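Local coordinates for protein botulinum neurotoxin type G (Clostridium botulinum, PDB 3MPP) that attaches the toxin to the nerve cell surface through its receptor-binding domain and helps deliver its protease light chain into the cytosol, at residues L242-M247 and C418-I423; Q332-L337 and D394-I399. The protein carries 4 engineered substitutions. All coordinates share one frame; numbering follows the deposited sequence.

Contact 1: residues L242-M247 and C418-I423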
ATOM      1  N   LEU A 242      -0.069 -10.423  10.759  1.00 19.05           N
ATOM      2  CA  LEU A 242       1.319 -10.009  10.719  1.00 22.05           C
ATOM      3  C   LEU A 242       2.005 -10.585   9.496  1.00 23.51           C
ATOM      4  O   LEU A 242       1.827 -11.758   9.147  1.00 22.53           O
ATOM      5  CB  LEU A 242       2.029 -10.422  12.017  1.00 25.11           C
ATOM      6  CG  LEU A 242       3.385  -9.808  12.394  1.00 29.33           C
ATOM      7  CD1 LEU A 242       3.350  -8.265  12.420  1.00 26.68           C
ATOM      8  CD2 LEU A 242       3.875 -10.363  13.738  1.00 23.16           C
ATOM      9  N   PHE A 243       2.752  -9.732   8.810  1.00 23.16           N
ATOM     10  CA  PHE A 243       3.491 -10.146   7.631  1.00 19.37           C
ATOM     11  C   PHE A 243       4.982  -9.867   7.833  1.00 20.44           C
ATOM     12  O   PHE A 243       5.351  -8.787   8.295  1.00 19.59           O
ATOM     13  CB  PHE A 243       2.946  -9.412   6.401  1.00 22.01           C
ATOM     14  CG  PHE A 243       3.767  -9.588   5.157  1.00 22.04           C
ATOM     15  CD1 PHE A 243       3.541 -10.661   4.303  1.00 21.93           C
ATOM     16  CD2 PHE A 243       4.739  -8.655   4.811  1.00 21.53           C
ATOM     17  CE1 PHE A 243       4.292 -10.820   3.144  1.00 25.39           C
ATOM     18  CE2 PHE A 243       5.504  -8.815   3.638  1.00 26.35           C
ATOM     19  CZ  PHE A 243       5.273  -9.885   2.810  1.00 23.86           C
ATOM     20  N   ASN A 244       5.818 -10.847   7.485  1.00 17.45           N
ATOM     21  CA  ASN A 244       7.278 -10.700   7.530  1.00 24.18           C
ATOM     22  C   ASN A 244       7.906 -10.532   6.140  1.00 23.74           C
ATOM     23  O   ASN A 244       7.788 -11.412   5.292  1.00 25.44           O
ATOM     24  CB  ASN A 244       7.919 -11.891   8.255  1.00 17.00           C
ATOM     25  CG  ASN A 244       9.378 -11.659   8.547  1.00 23.24           C
ATOM     26  OD1 ASN A 244      10.215 -11.840   7.677  1.00 24.53           O
ATOM     27  ND2 ASN A 244       9.689 -11.235   9.778  1.00 19.81           N
ATOM     28  N   GLN A 245       8.596  -9.414   5.923  1.00 21.88           N
ATOM     29  CA  GLN A 245       9.201  -9.133   4.625  1.00 21.45           C
ATOM     30  C   GLN A 245      10.290 -10.143   4.234  1.00 22.61           C
ATOM     31  O   GLN A 245      10.449 -10.446   3.065  1.00 22.19           O
ATOM     32  CB  GLN A 245       9.776  -7.711   4.550  1.00 24.91           C
ATOM     33  CG  GLN A 245      10.390  -7.394   3.162  1.00 22.60           C
ATOM     34  CD  GLN A 245      11.082  -6.047   3.107  1.00 30.75           C
ATOM     35  OE1 GLN A 245      11.532  -5.529   4.122  1.00 27.75           O
ATOM     36  NE2 GLN A 245      11.148  -5.460   1.915  1.00 30.09           N
ATOM     37  N   GLY A 246      11.024 -10.671   5.208  1.00 22.52           N
ATOM     38  CA  GLY A 246      12.081 -11.625   4.903  1.00 25.31           C
ATOM     39  C   GLY A 246      11.602 -13.052   4.667  1.00 26.91           C
ATOM     40  O   GLY A 246      12.239 -13.821   3.950  1.00 29.60           O
ATOM     41  N   MET A 247      10.478 -13.408   5.282  1.00 21.65           N
ATOM     42  CA  MET A 247       9.923 -14.750   5.156  1.00 25.61           C
ATOM     43  C   MET A 247       8.460 -14.566   4.821  1.00 22.97           C
ATOM     44  O   MET A 247       7.594 -14.598   5.699  1.00 23.93           O
ATOM     45  CB  MET A 247      10.115 -15.517   6.467  1.00 19.58           C
ATOM     46  CG  MET A 247      11.596 -15.563   6.865  1.00 41.71           C
ATOM     47  SD  MET A 247      11.986 -16.519   8.337  1.00 42.94           S
ATOM     48  CE  MET A 247      11.480 -18.143   7.777  1.00 38.67           C
ATOM     49  N   CYS A 418      13.632  -8.792  10.100  1.00 22.54           N
ATOM     50  CA  CYS A 418      13.126  -7.903  11.142  1.00 17.18           C
ATOM     51  C   CYS A 418      12.194  -6.856  10.559  1.00 16.30           C
ATOM     52  O   CYS A 418      11.872  -5.878  11.225  1.00 19.30           O
ATOM     53  CB  CYS A 418      14.273  -7.182  11.872  1.00 18.09           C
ATOM     54  SG  CYS A 418      15.486  -6.401  10.757  1.00 25.38           S
ATOM     55  N   ASN A 419      11.749  -7.061   9.328  1.00 18.25           N
ATOM     56  CA  ASN A 419      10.840  -6.083   8.718  1.00 18.49           C
ATOM     57  C   ASN A 419       9.447  -6.662   8.646  1.00 21.15           C
ATOM     58  O   ASN A 419       9.252  -7.729   8.072  1.00 18.83           O
ATOM     59  CB  ASN A 419      11.318  -5.682   7.323  1.00 17.60           C
ATOM     60  CG  ASN A 419      12.689  -5.057   7.349  1.00 25.29           C
ATOM     61  OD1 ASN A 419      13.025  -4.338   8.289  1.00 25.26           O
ATOM     62  ND2 ASN A 419      13.496  -5.332   6.324  1.00 24.21           N
ATOM     63  N   TRP A 420       8.486  -5.932   9.209  1.00 15.84           N
ATOM     64  CA  TRP A 420       7.124  -6.419   9.346  1.00 15.59           C
ATOM     65  C   TRP A 420       6.119  -5.489   8.696  1.00 21.31           C
ATOM     66  O   TRP A 420       6.376  -4.284   8.558  1.00 20.91           O
ATOM     67  CB  TRP A 420       6.775  -6.520  10.838  1.00 19.64           C
ATOM     68  CG  TRP A 420       7.698  -7.428  11.647  1.00 22.04           C
ATOM     69  CD1 TRP A 420       8.814  -7.052  12.352  1.00 21.32           C
ATOM     70  CD2 TRP A 420       7.567  -8.855  11.835  1.00 23.62           C
ATOM     71  NE1 TRP A 420       9.387  -8.164  12.962  1.00 19.69           N
ATOM     72  CE2 TRP A 420       8.639  -9.273  12.668  1.00 21.47           C
ATOM     73  CE3 TRP A 420       6.656  -9.814  11.381  1.00 19.53           C
ATOM     74  CZ2 TRP A 420       8.813 -10.608  13.059  1.00 19.36           C
ATOM     75  CZ3 TRP A 420       6.832 -11.145  11.772  1.00 21.77           C
ATOM     76  CH2 TRP A 420       7.912 -11.527  12.592  1.00 17.28           C
ATOM     77  N   GLN A 421       4.976  -6.051   8.308  1.00 18.50           N
ATOM     78  CA  GLN A 421       3.820  -5.238   7.947  1.00 16.07           C
ATOM     79  C   GLN A 421       2.587  -5.750   8.668  1.00 21.43           C
ATOM     80  O   GLN A 421       2.459  -6.950   8.947  1.00 19.77           O
ATOM     81  CB  GLN A 421       3.595  -5.252   6.429  1.00 12.71           C
ATOM     82  CG  GLN A 421       4.784  -4.678   5.636  1.00 19.46           C
ATOM     83  CD  GLN A 421       4.528  -4.665   4.147  1.00 26.03           C
ATOM     84  OE1 GLN A 421       3.407  -4.418   3.703  1.00 26.04           O
ATOM     85  NE2 GLN A 421       5.574  -4.917   3.362  1.00 24.08           N
ATOM     86  N   PHE A 422       1.687  -4.831   8.977  1.00 17.84           N
ATOM     87  CA  PHE A 422       0.449  -5.157   9.662  1.00 18.25           C
ATOM     88  C   PHE A 422      -0.717  -5.184   8.661  1.00 21.28           C
ATOM     89  O   PHE A 422      -0.919  -4.228   7.898  1.00 19.26           O
ATOM     90  CB  PHE A 422       0.188  -4.131  10.764  1.00 16.48           C
ATOM     91  CG  PHE A 422       1.168  -4.226  11.937  1.00 27.12           C
ATOM     92  CD1 PHE A 422       0.905  -5.061  13.023  1.00 29.93           C
ATOM     93  CD2 PHE A 422       2.341  -3.485  11.948  1.00 24.36           C
ATOM     94  CE1 PHE A 422       1.790  -5.153  14.100  1.00 28.04           C
ATOM     95  CE2 PHE A 422       3.243  -3.566  13.032  1.00 23.40           C
ATOM     96  CZ  PHE A 422       2.961  -4.406  14.103  1.00 24.26           C
ATOM     97  N   ILE A 423      -1.488  -6.265   8.681  1.00 21.91           N
ATOM     98  CA  ILE A 423      -2.557  -6.472   7.698  1.00 22.89           C
ATOM     99  C   ILE A 423      -3.945  -6.445   8.353  1.00 22.42           C
ATOM    100  O   ILE A 423      -4.328  -7.385   9.039  1.00 18.10           O
ATOM    101  CB  ILE A 423      -2.403  -7.840   6.968  1.00 23.67           C
ATOM    102  CG1 ILE A 423      -0.961  -8.072   6.518  1.00 21.66           C
ATOM    103  CG2 ILE A 423      -3.350  -7.915   5.774  1.00 25.20           C
ATOM    104  CD1 ILE A 423      -0.792  -9.388   5.696  1.00 21.57           C
TER
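Leu242 packs against Trp420 and Phe422 where the first and last strands of the beta-trefoil subdomain pair, 239-244 running antiparallel to 420-423. Its isobutyl group sits between two aromatic side chains: CG lies 3.4 Å from CE3 of Trp420, while CD1 stands over the face of the Phe422 ring, 4.2 Å from its centroid and displaced toward the rim. Phe243 forms a hydrogen-bonded pair with Gln421; Phe243 N gives to Gln421 O and Phe243 O takes from Gln421 N, each at 2.8 Å. The side chains of these two go to the other face of the sheet from Leu242 and lie alongside each other, pointing the same way, and Phe243 CB also rests on CD1 of Ile423. The Gln421 amide has its polar partner in Asn362.

Asn244 returns to the Trp420 side. Swung away from its own backbone N (chi1 -169°), it brings ND2 over one face of the indole, 3.3 Å from CH2, with amide and ring planes nearly perpendicular at 88°. That same ND2 donates to Gly417 O, and OD1 accepts from Met247 N at 2.9 Å, an Asx motif that ties down the turn leaving the strand. The amide is therefore fixed at both ends, and the indole under it is tethered through NE1 to Phe377 O.

Past the strand, Gln245 keeps one more straight backbone bond, its N donating to Asn419 O at 2.8 Å. Its extended side chain runs beside that of Asn419, whose OD1 is taken by Tyr356 and Gln364; from the other branch, Asn419 ND2 makes a weak, bent bond to Gln245 OE1, 3.0 Å long with 128° at the hydrogen.

Contact 2: residues Q332-L337 and D394-I399; sequences QTQLFL and DNYFCI
Leu335 presents its methyl CD1 squarely to the Phe397 ring, 3.5 Å from the centroid and only 5° off the normal, a centred CH-pi contact in this antiparallel strand pair of the beta-trefoil subdomain. The ring gets there because CG of Phe397 is trans to the backbone N (chi1 -168°). Leu337 CD2 meets the same ring at its edge, and the other Leu335 methyl, CD2, packs on CB of Ile399, the two side chains crossing at about a right angle.

Gln334 reaches to the other side, bending at chi2 to lay NE2 over the Tyr396 ring, 3.5 Å from CD2, with amide and ring planes 81° apart. The backbones are joined by a reciprocal pair between Thr333 and Ile399, and by Leu335 N to Phe397 O at 3.1 Å. As the strands splay, a water donates to both Leu335 O and Phe397 O, bridging them where direct pairing ends.

Strand 373-382 flanks 394-400, its Phe377 packing on both Leu335 and Phe397; strand 320-325 borders 332-339, with Val324 against Leu335, and Met260 of strand 260-270 touches Gln334 and Tyr396.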
ATOM      1  N   GLN A 332      19.648 -14.217  20.788  1.00 28.12           N
ATOM      2  CA  GLN A 332      18.238 -14.208  20.394  1.00 30.27           C
ATOM      3  C   GLN A 332      17.400 -14.941  21.436  1.00 32.29           C
ATOM      4  O   GLN A 332      17.854 -15.912  22.058  1.00 25.23           O
ATOM      5  CB  GLN A 332      18.056 -14.869  19.018  1.00 29.25           C
ATOM      6  CG  GLN A 332      18.608 -16.303  18.963  1.00 30.65           C
ATOM      7  CD  GLN A 332      18.288 -16.999  17.651  1.00 35.06           C
ATOM      8  OE1 GLN A 332      17.956 -16.356  16.654  1.00 34.37           O
ATOM      9  NE2 GLN A 332      18.388 -18.319  17.644  1.00 29.59           N
ATOM     10  N   THR A 333      16.179 -14.475  21.648  1.00 22.86           N
ATOM     11  CA  THR A 333      15.285 -15.154  22.577  0.62 26.15           C
ATOM     12  C   THR A 333      13.884 -15.198  21.999  1.00 28.40           C
ATOM     13  O   THR A 333      13.452 -14.266  21.308  1.00 26.59           O
ATOM     14  CB  THR A 333      15.258 -14.466  23.963  0.62 28.79           C
ATOM     15  OG1 THR A 333      16.595 -14.310  24.448  0.62 32.24           O
ATOM     16  CG2 THR A 333      14.450 -15.280  24.959  0.62 28.84           C
ATOM     17  N   GLN A 334      13.189 -16.295  22.268  1.00 24.24           N
ATOM     18  CA  GLN A 334      11.812 -16.457  21.822  1.00 22.96           C
ATOM     19  C   GLN A 334      10.942 -15.459  22.558  1.00 22.40           C
ATOM     20  O   GLN A 334      11.126 -15.240  23.758  1.00 23.52           O
ATOM     21  CB  GLN A 334      11.348 -17.894  22.091  1.00 21.17           C
ATOM     22  CG  GLN A 334      11.943 -18.888  21.101  1.00 28.09           C
ATOM     23  CD  GLN A 334      12.406 -20.179  21.758  1.00 38.29           C
ATOM     24  OE1 GLN A 334      13.027 -20.162  22.812  1.00 35.97           O
ATOM     25  NE2 GLN A 334      12.109 -21.299  21.124  1.00 35.30           N
ATOM     26  N   LEU A 335      10.019 -14.819  21.841  1.00 20.83           N
ATOM     27  CA  LEU A 335       9.063 -13.918  22.493  1.00 22.12           C
ATOM     28  C   LEU A 335       8.060 -14.747  23.277  1.00 25.80           C
ATOM     29  O   LEU A 335       7.696 -15.846  22.853  1.00 23.87           O
ATOM     30  CB  LEU A 335       8.334 -13.034  21.457  1.00 19.28           C
ATOM     31  CG  LEU A 335       9.253 -11.999  20.800  1.00 21.07           C
ATOM     32  CD1 LEU A 335       8.549 -11.222  19.680  1.00 19.29           C
ATOM     33  CD2 LEU A 335       9.781 -11.040  21.883  1.00 19.47           C
ATOM     34  N   PHE A 336       7.622 -14.206  24.414  1.00 20.67           N
ATOM     35  CA  PHE A 336       6.725 -14.882  25.351  1.00 22.37           C
ATOM     36  C   PHE A 336       5.314 -14.346  25.135  1.00 25.36           C
ATOM     37  O   PHE A 336       5.052 -13.176  25.390  1.00 24.33           O
ATOM     38  CB  PHE A 336       7.209 -14.588  26.780  1.00 22.75           C
ATOM     39  CG  PHE A 336       6.341 -15.177  27.892  1.00 29.34           C
ATOM     40  CD1 PHE A 336       5.922 -16.510  27.861  1.00 29.71           C
ATOM     41  CD2 PHE A 336       6.002 -14.402  28.997  1.00 30.25           C
ATOM     42  CE1 PHE A 336       5.142 -17.042  28.899  1.00 35.41           C
ATOM     43  CE2 PHE A 336       5.226 -14.927  30.049  1.00 30.16           C
ATOM     44  CZ  PHE A 336       4.799 -16.243  30.001  1.00 28.51           C
ATOM     45  N   LEU A 337       4.410 -15.180  24.621  1.00 20.76           N
ATOM     46  CA  LEU A 337       3.055 -14.712  24.329  1.00 20.59           C
ATOM     47  C   LEU A 337       2.210 -15.210  25.488  1.00 26.46           C
ATOM     48  O   LEU A 337       2.035 -16.424  25.638  1.00 28.02           O
ATOM     49  CB  LEU A 337       2.546 -15.259  22.972  1.00 21.40           C
ATOM     50  CG  LEU A 337       3.491 -15.087  21.778  1.00 31.95           C
ATOM     51  CD1 LEU A 337       2.885 -15.608  20.450  1.00 23.53           C
ATOM     52  CD2 LEU A 337       3.931 -13.627  21.647  1.00 28.67           C
ATOM     53  N   ASP A 394      13.286 -25.345  15.081  1.00 35.61           N
ATOM     54  CA  ASP A 394      12.168 -24.661  14.428  1.00 31.69           C
ATOM     55  C   ASP A 394      12.380 -23.152  14.419  1.00 27.54           C
ATOM     56  O   ASP A 394      13.257 -22.633  15.115  1.00 26.90           O
ATOM     57  CB  ASP A 394      10.852 -24.972  15.139  1.00 41.70           C
ATOM     58  CG  ASP A 394      10.445 -26.425  15.005  1.00 58.48           C
ATOM     59  OD1 ASP A 394      10.956 -27.262  15.781  1.00 69.85           O
ATOM     60  OD2 ASP A 394       9.610 -26.727  14.128  1.00 52.49           O
ATOM     61  N   ASN A 395      11.580 -22.461  13.616  1.00 26.30           N
ATOM     62  CA  ASN A 395      11.690 -21.015  13.484  1.00 25.36           C
ATOM     63  C   ASN A 395      10.637 -20.348  14.361  1.00 27.27           C
ATOM     64  O   ASN A 395       9.465 -20.695  14.285  1.00 24.45           O
ATOM     65  CB  ASN A 395      11.537 -20.604  12.010  1.00 30.41           C
ATOM     66  CG  ASN A 395      12.693 -21.091  11.159  1.00 28.12           C
ATOM     67  OD1 ASN A 395      13.807 -21.242  11.664  1.00 28.91           O
ATOM     68  ND2 ASN A 395      12.446 -21.343   9.879  1.00 29.32           N
ATOM     69  N   TYR A 396      11.063 -19.403  15.197  1.00 23.81           N
ATOM     70  CA  TYR A 396      10.175 -18.788  16.182  1.00 20.68           C
ATOM     71  C   TYR A 396      10.176 -17.269  16.080  1.00 24.79           C
ATOM     72  O   TYR A 396      11.202 -16.668  15.754  1.00 21.13           O
ATOM     73  CB  TYR A 396      10.599 -19.167  17.604  1.00 28.57           C
ATOM     74  CG  TYR A 396      10.328 -20.605  17.951  1.00 29.05           C
ATOM     75  CD1 TYR A 396       9.100 -20.993  18.473  1.00 34.59           C
ATOM     76  CD2 TYR A 396      11.296 -21.580  17.753  1.00 33.99           C
ATOM     77  CE1 TYR A 396       8.843 -22.312  18.796  1.00 36.95           C
ATOM     78  CE2 TYR A 396      11.050 -22.906  18.080  1.00 36.21           C
ATOM     79  CZ  TYR A 396       9.819 -23.262  18.595  1.00 43.65           C
ATOM     80  OH  TYR A 396       9.562 -24.573  18.914  1.00 52.24           O
ATOM     81  N   PHE A 397       9.010 -16.680  16.344  1.00 24.95           N
ATOM     82  CA  PHE A 397       8.842 -15.247  16.600  1.00 22.04           C
ATOM     83  C   PHE A 397       9.771 -14.913  17.766  1.00 23.29           C
ATOM     84  O   PHE A 397       9.607 -15.449  18.856  1.00 24.39           O
ATOM     85  CB  PHE A 397       7.371 -15.033  16.996  1.00 22.34           C
ATOM     86  CG  PHE A 397       6.907 -13.580  17.037  1.00 23.38           C
ATOM     87  CD1 PHE A 397       7.453 -12.609  16.202  1.00 22.35           C
ATOM     88  CD2 PHE A 397       5.853 -13.218  17.888  1.00 18.72           C
ATOM     89  CE1 PHE A 397       6.982 -11.281  16.242  1.00 19.56           C
ATOM     90  CE2 PHE A 397       5.376 -11.906  17.932  1.00 20.90           C
ATOM     91  CZ  PHE A 397       5.935 -10.940  17.100  1.00 23.06           C
ATOM     92  N   CYS A 398      10.764 -14.051  17.541  1.00 20.64           N
ATOM     93  CA  CYS A 398      11.778 -13.817  18.559  1.00 20.28           C
ATOM     94  C   CYS A 398      12.194 -12.355  18.581  1.00 23.54           C
ATOM     95  O   CYS A 398      11.766 -11.567  17.742  1.00 25.03           O
ATOM     96  CB  CYS A 398      13.024 -14.683  18.282  1.00 24.51           C
ATOM     97  SG  CYS A 398      13.970 -14.126  16.842  1.00 27.22           S
ATOM     98  N   ILE A 399      13.023 -12.006  19.557  1.00 20.48           N
ATOM     99  CA  ILE A 399      13.736 -10.733  19.548  1.00 20.74           C
ATOM    100  C   ILE A 399      15.225 -11.063  19.484  1.00 27.48           C
ATOM    101  O   ILE A 399      15.671 -12.007  20.150  1.00 22.67           O
ATOM    102  CB  ILE A 399      13.380  -9.865  20.788  1.00 20.79           C
ATOM    103  CG1 ILE A 399      14.081  -8.498  20.720  1.00 26.87           C
ATOM    104  CG2 ILE A 399      13.710 -10.592  22.086  1.00 25.54           C
ATOM    105  CD1 ILE A 399      13.504  -7.446  21.686  1.00 19.81           C
TER
HETATM  106  O   HOH W   1       7.599 -16.656  20.290  1.00 28.03           O

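Contact 2 is nested within the loop that contact 1 closes, and both belong to the same antiparallel sheet of the C-terminal receptor-binding subdomain, their centres 15 Å apart. Phe397 joins them: one face carries the Leu335 methyl of contact 2, while its CE1 lies 3.7 Å from Trp420 CZ2 and its CZ 4.0 Å from Leu242 CD2 of contact 1. The hydrophobic packing is thus continuous from one strand pair to the other. Trp402, inferred to bind ganglioside, follows closely on 394-399. The side chain of Gln332 in contact 2 is about 6 Å from that of Trp402, whereas Gly246 in contact 1 is about 11 Å from the Trp402 side chain.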